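Side-chain contact in beta-xylosidase (Uncultured organism, PDB 4MLG), which is a family 43 glycoside hydrolase that probably releases xylose from the non-reducing ends of xylooligosaccharides: residues D58-E63 and V305-Y310. Numbering follows the deposited sequence.
Sequences DVEQGE and VAELKY
E60 OE2 lies over the face of the E307 carboxylate, the two carboxylate planes 88° apart, across a join between two blades of the family 43 beta-propeller. E60 lies in the turn linking strands 50-56 and 64-72, E307 on strand 302-308 of the neighbouring sheet. E60 OE2 and E307 OE1 stand 4.0 Å apart, a close approach of like charges. The terminal amine of M1 probably eases it, as it hydrogen-bonds to E60 OE2 and more weakly to E307 OE1. K283 adds a long, weak ion pair to E60 OE2, and Y285 OH a weak hydrogen bond to E60 OE1. The E60 chain bends at chi2 (145°) and brings its carboxylate closer to the strand; E307 runs straight beyond CG. Beside this polar group, V59 and V305 form a small buried apolar contact, and both also touch Y285. The turn itself carries an Asx motif: Q61 N donates to D58 OD2 over 3.2 Å, meeting it from above the carboxylate plane. With CG1 anti to its backbone N (chi1 178°), V59 directs that methyl at the branched end of V305, where V59 CG1 lies 3.7 Å from V305 CG2 and 4.0 Å from V305 CG1.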
loop_
_atom_site.group_PDB
_atom_site.type_symbol
_atom_site.label_atom_id
_atom_site.label_comp_id
_atom_site.label_asym_id
_atom_site.label_seq_id
_atom_site.Cartn_x
_atom_site.Cartn_y
_atom_site.Cartn_z
ATOM N N ASP A 58 6.860 39.732 -9.816
ATOM C CA ASP A 58 5.758 40.612 -9.450
ATOM C C ASP A 58 4.431 39.941 -9.791
ATOM O O ASP A 58 4.158 39.642 -10.952
ATOM C CB ASP A 58 5.876 41.951 -10.177
ATOM C CG ASP A 58 4.783 42.924 -9.788
ATOM O OD1 ASP A 58 4.347 42.891 -8.618
ATOM O OD2 ASP A 58 4.359 43.719 -10.652
ATOM N N VAL A 59 3.650 39.630 -8.773
ATOM C CA VAL A 59 2.421 38.899 -8.992
ATOM C C VAL A 59 1.413 39.684 -9.821
ATOM O O VAL A 59 0.803 39.150 -10.732
ATOM C CB VAL A 59 1.775 38.505 -7.653
ATOM C CG1 VAL A 59 0.460 37.795 -7.884
ATOM C CG2 VAL A 59 2.705 37.618 -6.864
ATOM N N GLU A 60 1.234 40.952 -9.483
ATOM C CA GLU A 60 0.268 41.793 -10.182
ATOM C C GLU A 60 0.511 42.210 -11.638
ATOM O O GLU A 60 -0.401 42.152 -12.442
ATOM C CB GLU A 60 -0.077 42.994 -9.325
ATOM C CG GLU A 60 -0.992 42.625 -8.184
ATOM C CD GLU A 60 -0.708 43.429 -6.955
ATOM O OE1 GLU A 60 0.476 43.607 -6.643
ATOM O OE2 GLU A 60 -1.668 43.877 -6.312
ATOM N N GLN A 61 1.716 42.636 -11.983
ATOM C CA GLN A 61 2.013 42.957 -13.381
ATOM C C GLN A 61 3.236 42.243 -13.938
ATOM O O GLN A 61 3.668 42.518 -15.048
ATOM C CB GLN A 61 2.103 44.468 -13.613
ATOM C CG GLN A 61 1.421 44.920 -14.897
ATOM C CD GLN A 61 0.523 46.124 -14.706
ATOM O OE1 GLN A 61 0.636 46.846 -13.720
ATOM N NE2 GLN A 61 -0.369 46.353 -15.653
ATOM N N GLY A 62 3.795 41.334 -13.148
ATOM C CA GLY A 62 5.019 40.635 -13.498
ATOM C C GLY A 62 4.967 39.588 -14.596
ATOM O O GLY A 62 3.960 38.952 -14.811
ATOM N N GLU A 63 6.076 39.400 -15.294
ATOM C CA GLU A 63 6.187 38.304 -16.246
ATOM C C GLU A 63 6.238 36.954 -15.535
ATOM O O GLU A 63 6.778 36.843 -14.449
ATOM C CB GLU A 63 7.421 38.470 -17.130
ATOM C CG GLU A 63 7.624 37.305 -18.075
ATOM C CD GLU A 63 8.857 37.435 -18.932
ATOM O OE1 GLU A 63 9.584 36.431 -19.063
ATOM O OE2 GLU A 63 9.091 38.526 -19.482
ATOM N N VAL A 305 -4.777 34.111 -9.974
ATOM C CA VAL A 305 -4.448 34.701 -8.683
ATOM C C VAL A 305 -5.327 35.908 -8.363
ATOM O O VAL A 305 -5.541 36.780 -9.206
ATOM C CB VAL A 305 -2.950 35.086 -8.604
ATOM C CG1 VAL A 305 -2.542 35.928 -9.805
ATOM C CG2 VAL A 305 -2.644 35.807 -7.300
ATOM N N ALA A 306 -5.849 35.936 -7.140
ATOM C CA ALA A 306 -6.642 37.059 -6.663
ATOM C C ALA A 306 -6.090 37.547 -5.330
ATOM O O ALA A 306 -5.646 36.746 -4.504
ATOM C CB ALA A 306 -8.098 36.658 -6.518
ATOM N N GLU A 307 -6.115 38.858 -5.124
ATOM C CA GLU A 307 -5.606 39.441 -3.889
ATOM C C GLU A 307 -6.492 39.087 -2.701
ATOM O O GLU A 307 -7.715 39.217 -2.763
ATOM C CB GLU A 307 -5.476 40.960 -4.022
ATOM C CG GLU A 307 -4.903 41.638 -2.788
ATOM C CD GLU A 307 -4.624 43.110 -3.004
ATOM O OE1 GLU A 307 -4.948 43.624 -4.094
ATOM O OE2 GLU A 307 -4.078 43.755 -2.084
ATOM N N LEU A 308 -5.866 38.634 -1.619
ATOM C CA LEU A 308 -6.588 38.265 -0.408
ATOM C C LEU A 308 -6.397 39.326 0.671
ATOM O O LEU A 308 -5.282 39.788 0.908
ATOM C CB LEU A 308 -6.115 36.902 0.098
ATOM C CG LEU A 308 -6.912 36.281 1.245
ATOM C CD1 LEU A 308 -7.343 34.870 0.880
ATOM C CD2 LEU A 308 -6.101 36.275 2.530
ATOM N N LYS A 309 -7.491 39.712 1.320
ATOM C CA LYS A 309 -7.440 40.760 2.333
ATOM C C LYS A 309 -8.082 40.315 3.643
ATOM O O LYS A 309 -9.054 39.559 3.645
ATOM C CB LYS A 309 -8.112 42.035 1.820
ATOM C CG LYS A 309 -7.403 42.671 0.636
ATOM C CD LYS A 309 -8.130 43.915 0.158
ATOM C CE LYS A 309 -7.404 44.564 -1.010
ATOM N NZ LYS A 309 -8.134 45.757 -1.520
ATOM N N TYR A 310 -7.530 40.788 4.755
ATOM C CA TYR A 310 -8.029 40.417 6.073
ATOM C C TYR A 310 -8.806 41.552 6.725
ATOM O O TYR A 310 -8.552 42.729 6.460
ATOM C CB TYR A 310 -6.877 40.010 6.995
ATOM C CG TYR A 310 -6.072 38.820 6.522
ATOM C CD1 TYR A 310 -6.481 37.523 6.804
ATOM C CD2 TYR A 310 -4.895 38.996 5.807
ATOM C CE1 TYR A 310 -5.743 36.435 6.378
ATOM C CE2 TYR A 310 -4.153 37.914 5.377
ATOM C CZ TYR A 310 -4.580 36.637 5.666
ATOM O OH TYR A 310 -3.839 35.558 5.237
#